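Local coordinates for protein phospho-2-dehydro-3-deoxyheptonate aldolase (Francisella tularensis, PDB 3TQK) that probably catalyses the stereospecific condensation of phosphoenolpyruvate with D-erythrose 4-phosphate to DAHP, the first committed step toward chorismate and the aromatic amino acids, at residues K11-P15 / N117-R121; V164-R170 / V192-A196; I298-A304 / D322-F327. All coordinates share one frame; numbering follows the deposited sequence.

Contact 1: K11-P15 / N117-R121; sequences KVLIP and NKGLR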
loop_
_atom_site.group_PDB
_atom_site.type_symbol
_atom_site.label_atom_id
_atom_site.label_comp_id
_atom_site.label_asym_id
_atom_site.label_seq_id
_atom_site.Cartn_x
_atom_site.Cartn_y
_atom_site.Cartn_z
ATOM N N LYS A 11 -18.378 7.895 -11.147
ATOM C CA LYS A 11 -18.599 9.314 -11.368
ATOM C C LYS A 11 -17.440 9.880 -12.189
ATOM O O LYS A 11 -16.333 9.303 -12.221
ATOM C CB LYS A 11 -18.748 10.031 -10.032
ATOM C CG LYS A 11 -19.818 9.437 -9.105
ATOM C CD LYS A 11 -19.923 10.244 -7.819
ATOM C CE LYS A 11 -21.066 9.769 -6.931
ATOM N NZ LYS A 11 -21.140 10.529 -5.641
ATOM N N VAL A 12 -17.689 11.002 -12.857
ATOM C CA VAL A 12 -16.684 11.607 -13.730
ATOM C C VAL A 12 -15.571 12.235 -12.909
ATOM O O VAL A 12 -15.812 12.816 -11.855
ATOM C CB VAL A 12 -17.309 12.678 -14.637
ATOM C CG1 VAL A 12 -16.252 13.394 -15.439
ATOM C CG2 VAL A 12 -18.315 12.042 -15.566
ATOM N N LEU A 13 -14.347 12.078 -13.395
ATOM C CA LEU A 13 -13.163 12.753 -12.868
ATOM C C LEU A 13 -12.564 13.613 -13.991
ATOM O O LEU A 13 -12.377 13.127 -15.102
ATOM C CB LEU A 13 -12.136 11.728 -12.404
ATOM C CG LEU A 13 -10.899 12.287 -11.700
ATOM C CD1 LEU A 13 -11.266 12.979 -10.398
ATOM C CD2 LEU A 13 -9.875 11.175 -11.444
ATOM N N ILE A 14 -12.271 14.883 -13.700
ATOM C CA ILE A 14 -11.655 15.770 -14.680
ATOM C C ILE A 14 -10.146 15.497 -14.707
ATOM O O ILE A 14 -9.501 15.538 -13.655
ATOM C CB ILE A 14 -11.890 17.269 -14.351
ATOM C CG1 ILE A 14 -13.374 17.571 -14.117
ATOM C CG2 ILE A 14 -11.405 18.142 -15.496
ATOM C CD1 ILE A 14 -14.287 17.193 -15.272
ATOM N N PRO A 15 -9.580 15.214 -15.904
ATOM C CA PRO A 15 -8.155 14.881 -15.994
ATOM C C PRO A 15 -7.252 16.045 -15.658
ATOM O O PRO A 15 -7.657 17.197 -15.792
ATOM C CB PRO A 15 -7.966 14.445 -17.443
ATOM C CG PRO A 15 -9.155 14.883 -18.175
ATOM C CD PRO A 15 -10.265 15.072 -17.198
ATOM N N ASN A 117 -13.305 16.272 -7.434
ATOM C CA ASN A 117 -12.833 17.190 -8.488
ATOM C C ASN A 117 -12.523 18.567 -7.900
ATOM O O ASN A 117 -11.479 19.145 -8.182
ATOM C CB ASN A 117 -13.848 17.286 -9.619
ATOM C CG ASN A 117 -13.914 16.024 -10.444
ATOM O OD1 ASN A 117 -12.984 15.710 -11.175
ATOM N ND2 ASN A 117 -15.028 15.297 -10.342
ATOM N N LYS A 118 -13.426 19.063 -7.053
ATOM C CA LYS A 118 -13.226 20.340 -6.370
ATOM C C LYS A 118 -11.970 20.295 -5.497
ATOM O O LYS A 118 -11.145 21.210 -5.515
ATOM C CB LYS A 118 -14.445 20.691 -5.520
ATOM C CG LYS A 118 -14.389 22.075 -4.898
ATOM C CD LYS A 118 -15.744 22.462 -4.322
ATOM C CE LYS A 118 -15.609 23.556 -3.294
ATOM N NZ LYS A 118 -16.928 24.001 -2.777
ATOM N N GLY A 119 -11.829 19.204 -4.753
ATOM C CA GLY A 119 -10.672 18.974 -3.915
ATOM C C GLY A 119 -9.387 19.086 -4.694
ATOM O O GLY A 119 -8.471 19.808 -4.289
ATOM N N LEU A 120 -9.315 18.369 -5.810
ATOM C CA LEU A 120 -8.100 18.343 -6.604
ATOM C C LEU A 120 -7.816 19.722 -7.150
ATOM O O LEU A 120 -6.676 20.151 -7.165
ATOM C CB LEU A 120 -8.186 17.326 -7.751
ATOM C CG LEU A 120 -8.017 15.871 -7.334
ATOM C CD1 LEU A 120 -8.522 14.902 -8.427
ATOM C CD2 LEU A 120 -6.561 15.617 -6.987
ATOM N N ARG A 121 -8.863 20.414 -7.569
ATOM C CA ARG A 121 -8.735 21.749 -8.128
ATOM C C ARG A 121 -8.219 22.747 -7.113
ATOM O O ARG A 121 -7.286 23.498 -7.396
ATOM C CB ARG A 121 -10.078 22.219 -8.672
ATOM C CG ARG A 121 -10.020 23.545 -9.399
ATOM C CD ARG A 121 -11.410 23.929 -9.898
ATOM N NE ARG A 121 -11.832 23.075 -11.002
ATOM C CZ ARG A 121 -11.449 23.227 -12.268
ATOM N NH1 ARG A 121 -10.613 24.200 -12.630
ATOM N NH2 ARG A 121 -11.900 22.388 -13.189
#
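N117, in the first turn of helix 116-132, meets the extended backbone of V12-I14 with both ends of its side-chain amide. Its ND2 donates to V12 O over 3.0 Å, and the acceptor lies only 3° from the amide plane. I14 N in turn donates to N117 OD1 over 2.8 Å, almost straight, although the donor is tilted 25° from the plane of that C=O group. One flat group thus reads a backbone acceptor and a backbone donor on the two sides of L13, and the paired bonds fix the rotation of the amide. The torsion places CG beside the backbone N and anti to the carbonyl carbon (chi1 -71°), which sends the amide across to the loop. The same OD1 is flanked by carbon, with L13 CD1 at 3.3 Å and I14 CG1 at 3.5 Å. One turn later L120 extends the contact with an apolar touch, its CD1 lying 3.9 Å from L13 CD1 where the two side chains cross at about a right angle. R121 finishes the segment outside direct contact, turning NH1 to a salt bridge with D22. Next to the second subunit, whose T215 packs on L13 and I217 on N117, this is an asparagine amide bridging main-chain groups, joining the N-terminal extension to a helix around the TIM barrel.

Contact 2: V164-R170 / V192-A196; sequences VESQVHR and VAVDA
V164 and R170 form the side of 164-170 that faces helix 191-200, a packing of neighbouring elements on the outside of the TIM barrel. V164 spreads its two methyls over the helix: CG1 meets V192 CG2 at 3.8 Å, the two side chains crossing at about a right angle, while CG2 rests 3.6 Å from A193 CA and also touches the CB atoms of A193 and A196. E165 adds a flank, its CG lying 4.0 Å from V192 CB.

R170 supplies the other half of the interface. Its guanidinium lies over the backbone of the partner helix, with A196 CA 3.4 Å above the plane and offset toward the rim, and D195 C over the same face. A196 CB lies off the plane on that same side, 3.5 Å from R170 NE. Extended from CG to NE (chi2 162°, chi3 171°), the arginine carries its flat end back to the loop that precedes its own helix.

The guanidinium is shared between its own segment and the second subunit. R170 NE and NH2 both hydrogen-bond to V164 O side-on, NE over 3.1 Å, and the acceptor lies 10° from the guanidinium plane; two donors on one carbonyl fix the turn of the group. NH1 bonds to T97 O of the second subunit, while E165 OE2 bonds to T186 OG1 of that chain, so the packing takes part in the dimer interface. D195 OD1 is taken by Q191. D195 OD2 accepts from a water at 2.7 Å, and that water accepts from R170 NH2 at the edge of the guanidinium.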
loop_
_atom_site.group_PDB
_atom_site.type_symbol
_atom_site.label_atom_id
_atom_site.label_comp_id
_atom_site.label_asym_id
_atom_site.label_seq_id
_atom_site.Cartn_x
_atom_site.Cartn_y
_atom_site.Cartn_z
ATOM N N VAL A 164 4.718 1.974 3.116
ATOM C CA VAL A 164 6.162 1.849 2.962
ATOM C C VAL A 164 6.565 0.481 2.395
ATOM O O VAL A 164 7.587 0.371 1.725
ATOM C CB VAL A 164 6.914 2.106 4.310
ATOM C CG1 VAL A 164 6.651 0.994 5.302
ATOM C CG2 VAL A 164 8.424 2.255 4.060
ATOM N N GLU A 165 5.756 -0.544 2.664
ATOM C CA GLU A 165 5.954 -1.863 2.078
ATOM C C GLU A 165 5.187 -2.035 0.771
ATOM O O GLU A 165 5.175 -3.123 0.204
ATOM C CB GLU A 165 5.508 -2.947 3.038
ATOM C CG GLU A 165 6.396 -3.162 4.244
ATOM C CD GLU A 165 5.869 -4.282 5.112
ATOM O OE1 GLU A 165 4.892 -4.025 5.847
ATOM O OE2 GLU A 165 6.412 -5.407 5.049
ATOM N N SER A 166 4.533 -0.989 0.295
ATOM C CA SER A 166 3.652 -1.116 -0.861
ATOM C C SER A 166 4.446 -0.990 -2.154
ATOM O O SER A 166 5.094 0.014 -2.397
ATOM C CB SER A 166 2.578 -0.035 -0.822
ATOM O OG SER A 166 1.799 -0.032 -1.988
ATOM N N GLN A 167 4.352 -2.007 -2.992
ATOM C CA GLN A 167 5.152 -2.087 -4.203
ATOM C C GLN A 167 4.905 -0.913 -5.163
ATOM O O GLN A 167 5.864 -0.343 -5.710
ATOM C CB GLN A 167 4.897 -3.423 -4.898
ATOM C CG GLN A 167 5.716 -3.652 -6.177
ATOM C CD GLN A 167 7.224 -3.580 -5.972
ATOM O OE1 GLN A 167 7.949 -3.128 -6.862
ATOM N NE2 GLN A 167 7.700 -4.017 -4.813
ATOM N N VAL A 168 3.649 -0.536 -5.370
ATOM C CA VAL A 168 3.357 0.515 -6.348
ATOM C C VAL A 168 3.843 1.871 -5.833
ATOM O O VAL A 168 4.165 2.752 -6.627
ATOM C CB VAL A 168 1.856 0.581 -6.756
ATOM C CG1 VAL A 168 1.631 1.637 -7.875
ATOM C CG2 VAL A 168 1.379 -0.791 -7.256
ATOM N N HIS A 169 3.923 2.022 -4.509
ATOM C CA HIS A 169 4.431 3.257 -3.924
ATOM C C HIS A 169 5.946 3.426 -4.110
ATOM O O HIS A 169 6.420 4.532 -4.395
ATOM C CB HIS A 169 4.001 3.377 -2.462
ATOM C CG HIS A 169 2.534 3.634 -2.320
ATOM N ND1 HIS A 169 1.597 2.620 -2.350
ATOM C CD2 HIS A 169 1.838 4.794 -2.249
ATOM C CE1 HIS A 169 0.387 3.147 -2.252
ATOM N NE2 HIS A 169 0.506 4.463 -2.189
ATOM N N ARG A 170 6.694 2.331 -3.984
ATOM C CA ARG A 170 8.116 2.352 -4.315
ATOM C C ARG A 170 8.291 2.652 -5.816
ATOM O O ARG A 170 9.095 3.488 -6.208
ATOM C CB ARG A 170 8.759 1.022 -3.927
ATOM C CG ARG A 170 8.677 0.727 -2.437
ATOM C CD ARG A 170 8.908 -0.749 -2.115
ATOM N NE ARG A 170 9.033 -0.954 -0.669
ATOM C CZ ARG A 170 9.677 -1.962 -0.094
ATOM N NH1 ARG A 170 10.244 -2.902 -0.826
ATOM N NH2 ARG A 170 9.738 -2.046 1.227
ATOM N N VAL A 192 12.277 -1.892 6.602
ATOM C CA VAL A 192 11.363 -1.778 5.473
ATOM C C VAL A 192 11.459 -0.426 4.783
ATOM O O VAL A 192 11.289 -0.356 3.573
ATOM C CB VAL A 192 9.898 -2.098 5.853
ATOM C CG1 VAL A 192 9.805 -3.544 6.313
ATOM C CG2 VAL A 192 9.364 -1.151 6.921
ATOM N N ALA A 193 11.733 0.646 5.523
ATOM C CA ALA A 193 11.897 1.967 4.895
ATOM C C ALA A 193 13.202 2.036 4.114
ATOM O O ALA A 193 13.239 2.634 3.039
ATOM C CB ALA A 193 11.839 3.093 5.929
ATOM N N VAL A 194 14.261 1.421 4.655
ATOM C CA VAL A 194 15.537 1.300 3.949
ATOM C C VAL A 194 15.340 0.485 2.672
ATOM O O VAL A 194 15.781 0.897 1.590
ATOM C CB VAL A 194 16.644 0.678 4.847
ATOM C CG1 VAL A 194 17.870 0.233 4.014
ATOM C CG2 VAL A 194 17.050 1.672 5.963
ATOM N N ASP A 195 14.633 -0.636 2.782
ATOM C CA ASP A 195 14.290 -1.429 1.596
ATOM C C ASP A 195 13.551 -0.573 0.562
ATOM O O ASP A 195 13.770 -0.703 -0.641
ATOM C CB ASP A 195 13.401 -2.634 1.937
ATOM C CG ASP A 195 14.010 -3.566 2.965
ATOM O OD1 ASP A 195 15.251 -3.594 3.130
ATOM O OD2 ASP A 195 13.217 -4.282 3.623
ATOM N N ALA A 196 12.671 0.306 1.023
ATOM C CA ALA A 196 11.837 1.058 0.100
ATOM C C ALA A 196 12.685 2.083 -0.632
ATOM O O ALA A 196 12.518 2.291 -1.842
ATOM C CB ALA A 196 10.678 1.736 0.829
HETATM O O HOH W 1 10.821 -4.464 2.387
#

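Contact 3: I298-A304 / D322-F327; sequences IESNLVA and DKCVDF. With MN (manganese (II) ion), chain B.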
loop_
_atom_site.group_PDB
_atom_site.type_symbol
_atom_site.label_atom_id
_atom_site.label_comp_id
_atom_site.label_asym_id
_atom_site.label_seq_id
_atom_site.Cartn_x
_atom_site.Cartn_y
_atom_site.Cartn_z
ATOM N N ILE A 298 7.901 19.112 11.523
ATOM C CA ILE A 298 7.175 19.712 12.629
ATOM C C ILE A 298 5.736 19.916 12.189
ATOM O O ILE A 298 5.491 20.373 11.073
ATOM C CB ILE A 298 7.742 21.090 12.972
ATOM C CG1 ILE A 298 9.199 20.985 13.408
ATOM C CG2 ILE A 298 6.887 21.772 14.049
ATOM C CD1 ILE A 298 9.890 22.326 13.449
ATOM N N GLU A 299 4.787 19.568 13.054
ATOM C CA GLU A 299 3.370 19.814 12.780
ATOM C C GLU A 299 2.971 21.103 13.484
ATOM O O GLU A 299 3.011 21.195 14.709
ATOM C CB GLU A 299 2.490 18.614 13.185
ATOM C CG GLU A 299 2.479 17.498 12.123
ATOM C CD GLU A 299 1.511 16.348 12.422
ATOM O OE1 GLU A 299 1.451 15.867 13.579
ATOM O OE2 GLU A 299 0.822 15.907 11.475
ATOM N N SER A 300 2.628 22.108 12.683
ATOM C CA SER A 300 2.499 23.480 13.152
ATOM C C SER A 300 1.296 24.164 12.507
ATOM O O SER A 300 0.964 23.886 11.356
ATOM C CB SER A 300 3.784 24.241 12.796
ATOM O OG SER A 300 3.624 25.648 12.890
ATOM N N ASN A 301 0.656 25.071 13.238
ATOM C CA ASN A 301 -0.486 25.828 12.690
ATOM C C ASN A 301 -0.581 27.202 13.357
ATOM O O ASN A 301 0.297 27.579 14.128
ATOM C CB ASN A 301 -1.795 25.030 12.862
ATOM C CG ASN A 301 -2.750 25.161 11.658
ATOM O OD1 ASN A 301 -2.875 26.227 11.038
ATOM N ND2 ASN A 301 -3.436 24.066 11.340
ATOM N N LEU A 302 -1.644 27.941 13.051
ATOM C CA LEU A 302 -1.849 29.282 13.591
ATOM C C LEU A 302 -2.252 29.235 15.061
ATOM O O LEU A 302 -1.686 29.956 15.886
ATOM C CB LEU A 302 -2.915 30.024 12.779
ATOM C CG LEU A 302 -2.551 30.295 11.317
ATOM C CD1 LEU A 302 -3.776 30.732 10.510
ATOM C CD2 LEU A 302 -1.438 31.340 11.237
ATOM N N VAL A 303 -3.233 28.391 15.378
ATOM C CA VAL A 303 -3.670 28.164 16.765
ATOM C C VAL A 303 -3.235 26.760 17.186
ATOM O O VAL A 303 -3.259 25.828 16.375
ATOM C CB VAL A 303 -5.205 28.325 16.907
ATOM C CG1 VAL A 303 -5.668 28.044 18.348
ATOM C CG2 VAL A 303 -5.637 29.715 16.454
ATOM N N ALA A 304 -2.820 26.618 18.443
ATOM C CA ALA A 304 -2.297 25.345 18.950
ATOM C C ALA A 304 -3.392 24.283 19.142
ATOM O O ALA A 304 -4.578 24.606 19.280
ATOM C CB ALA A 304 -1.530 25.565 20.267
ATOM N N ASP A 322 -4.535 16.074 13.585
ATOM C CA ASP A 322 -3.582 15.922 14.696
ATOM C C ASP A 322 -3.266 17.273 15.353
ATOM O O ASP A 322 -3.411 18.336 14.743
ATOM C CB ASP A 322 -2.273 15.241 14.250
ATOM C CG ASP A 322 -2.463 13.766 13.811
ATOM O OD1 ASP A 322 -3.360 13.063 14.340
ATOM O OD2 ASP A 322 -1.677 13.312 12.953
ATOM N N LYS A 323 -2.842 17.210 16.608
ATOM C CA LYS A 323 -2.489 18.404 17.364
ATOM C C LYS A 323 -1.209 19.027 16.812
ATOM O O LYS A 323 -0.220 18.333 16.574
ATOM C CB LYS A 323 -2.344 18.064 18.856
ATOM C CG LYS A 323 -3.680 17.699 19.527
ATOM C CD LYS A 323 -3.524 17.095 20.936
ATOM C CE LYS A 323 -4.896 16.838 21.574
ATOM N NZ LYS A 323 -4.855 15.880 22.713
ATOM N N CYS A 324 -1.253 20.336 16.581
ATOM C CA CYS A 324 -0.115 21.090 16.071
ATOM C C CYS A 324 0.331 22.124 17.100
ATOM O O CYS A 324 -0.481 22.610 17.898
ATOM C CB CYS A 324 -0.510 21.818 14.786
ATOM S SG CYS A 324 -1.027 20.742 13.414
ATOM N N VAL A 325 1.619 22.467 17.074
ATOM C CA VAL A 325 2.116 23.619 17.835
ATOM C C VAL A 325 1.696 24.920 17.136
ATOM O O VAL A 325 1.451 24.930 15.933
ATOM C CB VAL A 325 3.653 23.580 18.038
ATOM C CG1 VAL A 325 4.057 22.303 18.752
ATOM C CG2 VAL A 325 4.403 23.709 16.707
ATOM N N ASP A 326 1.579 26.008 17.892
ATOM C CA ASP A 326 1.283 27.310 17.277
ATOM C C ASP A 326 2.550 27.889 16.608
ATOM O O ASP A 326 3.635 27.313 16.722
ATOM C CB ASP A 326 0.602 28.289 18.265
ATOM C CG ASP A 326 1.447 28.609 19.496
ATOM O OD1 ASP A 326 2.661 28.869 19.355
ATOM O OD2 ASP A 326 0.874 28.636 20.609
ATOM N N PHE A 327 2.394 28.999 15.890
ATOM C CA PHE A 327 3.499 29.594 15.129
ATOM C C PHE A 327 4.596 30.173 16.022
ATOM O O PHE A 327 5.783 30.048 15.721
ATOM C CB PHE A 327 2.992 30.684 14.186
ATOM C CG PHE A 327 3.991 31.070 13.133
ATOM C CD1 PHE A 327 4.161 30.280 12.007
ATOM C CD2 PHE A 327 4.773 32.205 13.277
ATOM C CE1 PHE A 327 5.083 30.621 11.034
ATOM C CE2 PHE A 327 5.700 32.553 12.307
ATOM C CZ PHE A 327 5.853 31.758 11.189
HETATM MN MN MN B . -0.415 14.310 11.269
HETATM O O HOH W 2 -2.153 29.209 19.879
#
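The carboxylates of E299 and D322 meet at the manganese ion with their planes 61° apart, each giving one oxygen: E299 OE2 at 2.0 Å and D322 OD2 at 2.3 Å. E299 OE1 stays 3.4 Å from the metal and hydrogen-bonds to S265. Extension beyond CG (chi2 -174°) lets E299 reach the ion from strand 293-299, while C58 and H266 bring the protein ligands to four. This is the metal site at the C-terminal mouth of the TIM barrel, where that strand, the eighth of the barrel, passes into the loop that carries N301.

Next along the chain from E299, a single beta bridge pairs S300 with V325. V325 N donates to E299 O over 3.0 Å, and N301 N to V325 O over 2.8 Å. The backbone of the metal ligand E299 is thus tied directly to the segment that carries D322. C324 CB packs 3.7 Å from S300 C, and I298 CG2 touches V325 CG2. Toward the far end, D326 CB lies against L302 O. D326 is the N-cap of helix 327-344, its OD1 held by E329, and a water accepts from A304 N while donating to D326 OD2.

Overall arrangement
The three contacts lie well apart, with centres 28 to 29 Å from one another, and share no helix or strand. All are partly buried, but contact 1 is the most peripheral, its centre about 22 Å from that of the chain, against 16 and 15 Å for contacts 2 and 3. Contact 2 joins elements around the barrel and contact 3 lies at its mouth. Contacts 1 and 2 both touch the second subunit; no other protein chain of the assembly touches contact 3. Chemistry follows place: a side-chain amide serves a loop backbone in contact 1, apolar packing and a guanidinium over a helix backbone join the two segments of contact 2, and metal coordination with strand-like backbone bonds defines contact 3.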